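Local structure of hypothetical multiheme protein (Ignicoccus hospitalis KIN4/I, 4QO5) at residues D309-V314 against M396-R400; L319-H323 against N431-L435. The protein is of unknown function but is a membrane-associated octaheme cytochrome c, whose eight heme c groups probably carry electrons. All coordinates share one frame; numbering follows the deposited sequence.

Contact 1. Residues D309-V314 against M396-R400; sequences DTRLWV and MAKRR. With HEC (heme c), chain H.
Trp313 presses against Met396, Arg399 and Arg400 of helix 393-407 and at the same time covers a propionate of heme c, forming part of one of the heme pockets of this multiheme cytochrome. The loop leaves a 3-10 turn here, and the backbone N-H groups of Trp313 and Val314 both donate to propionate oxygen O2D, the second almost straight at 176°. Two N-H groups thus grip a single oxygen. At the base of the side chain, Trp313 CB packs on Met396 CB at 3.8 Å. From there CG takes the sterically tight place between backbone N and carbonyl carbon (chi1 51°), which lays the ring along the helix. One face receives Arg400: its CA stands 3.9 Å from the centroid of the six-membered ring in a CH-pi contact, while Arg400 CG reaches CE2 and CZ2 of the indole. The Arg400 guanidinium crosses near Trp313 NE1, its plane tilted from the ring's, and its NH2 is salt-bridged to Asp424. Over the opposite face, toward the rim, O2D lies 3.3 Å above the ring plane, and at the far end CH2 of Trp313 touches the heme methyl CMD at 3.9 Å. Replacing Trp313 with an alanine would probably open a gap between Arg400 and the heme, leaving the propionate without its aromatic cover on the helix side. Arg399 holds the loop backbone instead. Its chain runs extended from CG to NE, Thr310 O lies over one face of its guanidinium, and NH2 donates within the guanidinium plane to Leu312 O (2.9 Å, 167°); NE is salt-bridged to Glu395. Where the two backbones come together, a single water donates to both Arg311 O and Arg399 O, each 2.7 Å from the water oxygen.

Contact 2. Residues L319-H323 against N431-L435; sequences LIYAH and NKATL
The Tyr321 ring and the Asn431 amide stand nearly perpendicular, their planes 80° apart, as the ring runs along the helix while the amide reaches across to the loop backbone. Asn431 OD1 accepts from Ala322 N at 2.9 Å, on a lone pair in the amide plane, and Asn431 ND2 returns a bond to Ala322 O at 3.1 Å. Both ends of the amide are used on one residue, which fixes its rotation. Tyr321 CB lies against the same OD1, and the ring, with CG anti to the carbonyl carbon (chi1 -54°), turns its edge to the helix so that CE1 comes 3.3 Å from Asn431 O. This joins the loop between the short strands 314-315 and 323-324, which contains a cis peptide before Ile320, to the long helix 413-447. Thr434 CG2 fills the angle between Tyr321 CE1 (3.5 Å) and Ile320 CD1 (3.7 Å), while Ile320 CG1 rests over one face of the tyrosine ring. Farther out, Tyr321 OH passes Leu435 CD1 at 3.5 Å and is hydrogen-bonded to Leu369 O. Thr434 OG1, bonded to Thr430 O in its own helix, shares a water with Ile320 O. On the loop side, Tyr321 O accepts from Leu319 N and from His323 ND1, the latter at 2.8 Å.

In the fold
Contact 2 is the more buried of the two, whereas contact 1 is only partly buried and includes the exposed Thr310. Their centres lie about 19 Å apart, yet they meet where Val314 CG2 packs on His323 O. Both set chain from the region 309-323 against helices that follow each other, 393-407 and 413-447, and contact 1 also reaches the second of these through Trp313 on Met420. The chemistry differs: contact 1 gathers arginines, a tryptophan and a heme propionate, while contact 2 relies on neutral groups, an amide paired with backbone and a tyrosine packed on threonine, isoleucine and leucine side chains. On helical segment 431-435, Lys432 and Ala433 pack on Phe156 and Phe149 of a second subunit.

Contact 1. Residues D309-V314 against M396-R400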
# COMPACT_ATOMS: atom_id res chain seq x y z
N ASP A 309 -4.19 24.97 8.32
CA ASP A 309 -4.37 25.06 9.77
C ASP A 309 -5.76 25.59 10.16
O ASP A 309 -6.32 25.21 11.19
CB ASP A 309 -3.34 26.02 10.40
CG ASP A 309 -1.91 25.71 9.98
OD1 ASP A 309 -1.05 26.60 10.18
OD2 ASP A 309 -1.65 24.61 9.46
N THR A 310 -6.29 26.50 9.34
CA THR A 310 -7.51 27.22 9.69
C THR A 310 -8.74 26.32 9.82
O THR A 310 -9.76 26.74 10.35
CB THR A 310 -7.83 28.35 8.70
OG1 THR A 310 -8.14 27.80 7.42
CG2 THR A 310 -6.65 29.29 8.58
N ARG A 311 -8.64 25.10 9.32
CA ARG A 311 -9.75 24.16 9.38
C ARG A 311 -9.65 23.15 10.53
O ARG A 311 -10.62 22.46 10.83
CB ARG A 311 -9.88 23.42 8.06
CG ARG A 311 -10.21 24.36 6.93
CD ARG A 311 -11.08 23.70 5.94
NE ARG A 311 -11.42 24.57 4.84
CZ ARG A 311 -11.98 24.14 3.73
NH1 ARG A 311 -12.25 22.84 3.60
NH2 ARG A 311 -12.25 24.98 2.74
N LEU A 312 -8.49 23.11 11.18
CA LEU A 312 -8.22 22.10 12.20
C LEU A 312 -8.44 22.64 13.61
O LEU A 312 -7.98 23.75 13.94
CB LEU A 312 -6.77 21.61 12.06
CG LEU A 312 -6.34 21.20 10.66
CD1 LEU A 312 -4.82 20.98 10.61
CD2 LEU A 312 -7.08 19.95 10.19
N TRP A 313 -9.14 21.88 14.46
CA TRP A 313 -9.34 22.35 15.83
C TRP A 313 -8.36 21.67 16.79
O TRP A 313 -8.02 22.21 17.84
CB TRP A 313 -10.79 22.14 16.31
CG TRP A 313 -11.40 20.74 16.12
CD1 TRP A 313 -11.58 19.79 17.10
CD2 TRP A 313 -11.92 20.17 14.91
NE1 TRP A 313 -12.18 18.66 16.56
CE2 TRP A 313 -12.40 18.87 15.22
CE3 TRP A 313 -12.04 20.63 13.59
CZ2 TRP A 313 -12.97 18.03 14.26
CZ3 TRP A 313 -12.62 19.80 12.64
CH2 TRP A 313 -13.08 18.51 12.98
N VAL A 314 -7.94 20.46 16.45
CA VAL A 314 -7.07 19.71 17.35
C VAL A 314 -5.94 19.04 16.57
O VAL A 314 -6.19 18.36 15.57
CB VAL A 314 -7.87 18.66 18.16
CG1 VAL A 314 -8.62 17.69 17.22
CG2 VAL A 314 -6.95 17.92 19.13
N MET A 396 -11.98 26.38 18.63
CA MET A 396 -12.09 24.95 18.29
C MET A 396 -13.51 24.62 17.89
O MET A 396 -13.73 23.90 16.93
CB MET A 396 -11.71 24.09 19.49
CG MET A 396 -10.24 24.13 19.81
SD MET A 396 -9.82 23.29 21.35
CE MET A 396 -9.85 21.57 20.82
N ALA A 397 -14.48 25.17 18.62
CA ALA A 397 -15.88 24.85 18.36
C ALA A 397 -16.30 25.41 17.00
O ALA A 397 -17.02 24.75 16.26
CB ALA A 397 -16.78 25.38 19.48
N LYS A 398 -15.85 26.61 16.67
CA LYS A 398 -16.10 27.18 15.35
C LYS A 398 -15.54 26.33 14.21
O LYS A 398 -16.21 26.08 13.20
CB LYS A 398 -15.53 28.61 15.25
CG LYS A 398 -16.32 29.62 16.01
CD LYS A 398 -15.74 31.02 15.82
CE LYS A 398 -16.41 32.00 16.78
NZ LYS A 398 -15.73 33.32 16.78
N ARG A 399 -14.29 25.89 14.35
CA ARG A 399 -13.67 25.09 13.30
C ARG A 399 -14.35 23.75 13.17
O ARG A 399 -14.57 23.28 12.06
CB ARG A 399 -12.18 24.92 13.56
CG ARG A 399 -11.49 26.30 13.58
CD ARG A 399 -10.00 26.17 13.80
NE ARG A 399 -9.33 27.47 13.76
CZ ARG A 399 -8.01 27.63 13.73
NH1 ARG A 399 -7.49 28.86 13.71
NH2 ARG A 399 -7.22 26.57 13.75
N ARG A 400 -14.68 23.15 14.31
CA ARG A 400 -15.38 21.87 14.29
C ARG A 400 -16.71 22.00 13.55
O ARG A 400 -17.05 21.17 12.71
CB ARG A 400 -15.59 21.32 15.70
CG ARG A 400 -16.19 19.93 15.65
CD ARG A 400 -16.76 19.45 16.96
NE ARG A 400 -15.73 19.11 17.92
CZ ARG A 400 -15.80 18.08 18.76
NH1 ARG A 400 -16.86 17.29 18.77
NH2 ARG A 400 -14.80 17.86 19.60
FE HEC H . -8.05 14.74 6.74
CHA HEC H . -7.23 15.43 10.01
CHB HEC H . -4.80 15.20 5.77
CHC HEC H . -8.77 13.33 3.75
CHD HEC H . -11.31 15.16 7.39
NA HEC H . -6.37 15.24 7.70
C1A HEC H . -6.21 15.39 9.07
C2A HEC H . -4.80 15.51 9.36
C3A HEC H . -4.13 15.42 8.20
C4A HEC H . -5.09 15.26 7.13
CMA HEC H . -2.59 15.49 7.98
CAA HEC H . -4.22 15.67 10.78
CBA HEC H . -3.75 17.11 10.97
CGA HEC H . -3.44 17.23 12.44
O1A HEC H . -2.32 16.83 12.86
O2A HEC H . -4.34 17.68 13.20
NB HEC H . -7.00 14.42 5.08
C1B HEC H . -5.64 14.55 4.93
C2B HEC H . -5.23 13.79 3.80
C3B HEC H . -6.35 13.25 3.31
C4B HEC H . -7.48 13.66 4.07
CMB HEC H . -3.73 13.72 3.37
CAB HEC H . -6.69 12.28 2.19
CBB HEC H . -5.61 11.21 1.97
NC HEC H . -9.66 14.43 5.71
C1C HEC H . -9.83 13.73 4.53
C2C HEC H . -11.22 13.75 4.15
C3C HEC H . -11.86 13.98 5.31
C4C HEC H . -10.93 14.58 6.21
CMC HEC H . -11.69 12.78 3.04
CAC HEC H . -13.35 14.04 5.72
CBC HEC H . -14.34 13.13 4.98
ND HEC H . -9.10 15.23 8.44
C1D HEC H . -10.49 15.31 8.47
C2D HEC H . -10.91 15.60 9.80
C3D HEC H . -9.65 15.65 10.63
C4D HEC H . -8.56 15.43 9.69
CMD HEC H . -12.37 15.76 10.29
CAD HEC H . -9.50 15.98 12.12
CBD HEC H . -9.46 17.52 12.15
CGD HEC H . -8.69 17.99 13.35
O1D HEC H . -7.84 17.21 13.84
O2D HEC H . -8.92 19.13 13.83
O HOH W 1 -12.97 23.29 9.87

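Contact 2. Residues L319-H323 against N431-L435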
# COMPACT_ATOMS: atom_id res chain seq x y z
N LEU A 319 2.69 15.73 19.95
CA LEU A 319 3.97 16.35 20.27
C LEU A 319 4.14 16.63 21.76
O LEU A 319 4.29 17.79 22.15
CB LEU A 319 4.13 17.64 19.47
CG LEU A 319 4.14 17.44 17.95
CD1 LEU A 319 3.96 18.77 17.20
CD2 LEU A 319 5.44 16.72 17.50
N ILE A 320 4.12 15.59 22.61
CA ILE A 320 3.97 14.19 22.19
C ILE A 320 2.49 13.76 22.28
O ILE A 320 2.13 12.68 21.80
CB ILE A 320 4.80 13.27 23.08
CG1 ILE A 320 4.29 13.35 24.53
CG2 ILE A 320 6.30 13.62 22.97
CD1 ILE A 320 4.98 12.42 25.50
N TYR A 321 1.66 14.61 22.87
CA TYR A 321 0.21 14.38 22.95
C TYR A 321 -0.53 15.17 21.88
O TYR A 321 -0.03 16.19 21.40
CB TYR A 321 -0.30 14.79 24.33
CG TYR A 321 0.45 14.13 25.46
CD1 TYR A 321 0.24 12.79 25.77
CD2 TYR A 321 1.39 14.83 26.20
CE1 TYR A 321 0.93 12.17 26.79
CE2 TYR A 321 2.09 14.22 27.22
CZ TYR A 321 1.86 12.89 27.51
OH TYR A 321 2.55 12.27 28.53
N ALA A 322 -1.73 14.72 21.53
CA ALA A 322 -2.62 15.50 20.67
C ALA A 322 -3.07 16.71 21.49
O ALA A 322 -3.29 16.61 22.70
CB ALA A 322 -3.82 14.66 20.23
N HIS A 323 -3.20 17.85 20.82
CA HIS A 323 -3.38 19.12 21.53
C HIS A 323 -4.16 20.11 20.67
O HIS A 323 -4.21 19.98 19.47
CB HIS A 323 -2.01 19.70 21.85
CG HIS A 323 -1.10 19.79 20.66
ND1 HIS A 323 -0.41 18.70 20.19
CD2 HIS A 323 -0.78 20.82 19.85
CE1 HIS A 323 0.31 19.06 19.13
NE2 HIS A 323 0.10 20.35 18.91
N ASN A 431 -3.83 9.67 24.26
CA ASN A 431 -3.00 10.50 25.11
C ASN A 431 -2.64 9.77 26.41
O ASN A 431 -1.53 9.91 26.91
CB ASN A 431 -3.65 11.87 25.38
CG ASN A 431 -3.41 12.87 24.25
OD1 ASN A 431 -2.69 12.59 23.28
ND2 ASN A 431 -3.97 14.07 24.40
N LYS A 432 -3.58 9.00 26.97
CA LYS A 432 -3.28 8.26 28.20
C LYS A 432 -2.27 7.14 27.93
O LYS A 432 -1.41 6.84 28.77
CB LYS A 432 -4.55 7.68 28.84
CG LYS A 432 -5.47 8.71 29.50
CD LYS A 432 -4.84 9.28 30.76
CE LYS A 432 -5.84 10.11 31.56
NZ LYS A 432 -6.47 11.18 30.73
N ALA A 433 -2.39 6.49 26.78
CA ALA A 433 -1.45 5.43 26.42
C ALA A 433 -0.04 6.01 26.26
O ALA A 433 0.95 5.40 26.66
CB ALA A 433 -1.88 4.71 25.13
N THR A 434 0.03 7.20 25.68
CA THR A 434 1.29 7.92 25.50
C THR A 434 1.90 8.32 26.84
O THR A 434 3.12 8.27 27.03
CB THR A 434 1.09 9.13 24.59
OG1 THR A 434 0.68 8.68 23.30
CG2 THR A 434 2.39 9.95 24.44
N LEU A 435 1.06 8.68 27.80
CA LEU A 435 1.56 9.00 29.13
C LEU A 435 2.16 7.74 29.76
O LEU A 435 3.16 7.80 30.48
CB LEU A 435 0.45 9.58 30.02
CG LEU A 435 0.81 9.83 31.49
CD1 LEU A 435 2.01 10.78 31.61
CD2 LEU A 435 -0.40 10.40 32.24
O HOH W 2 0.24 10.80 21.45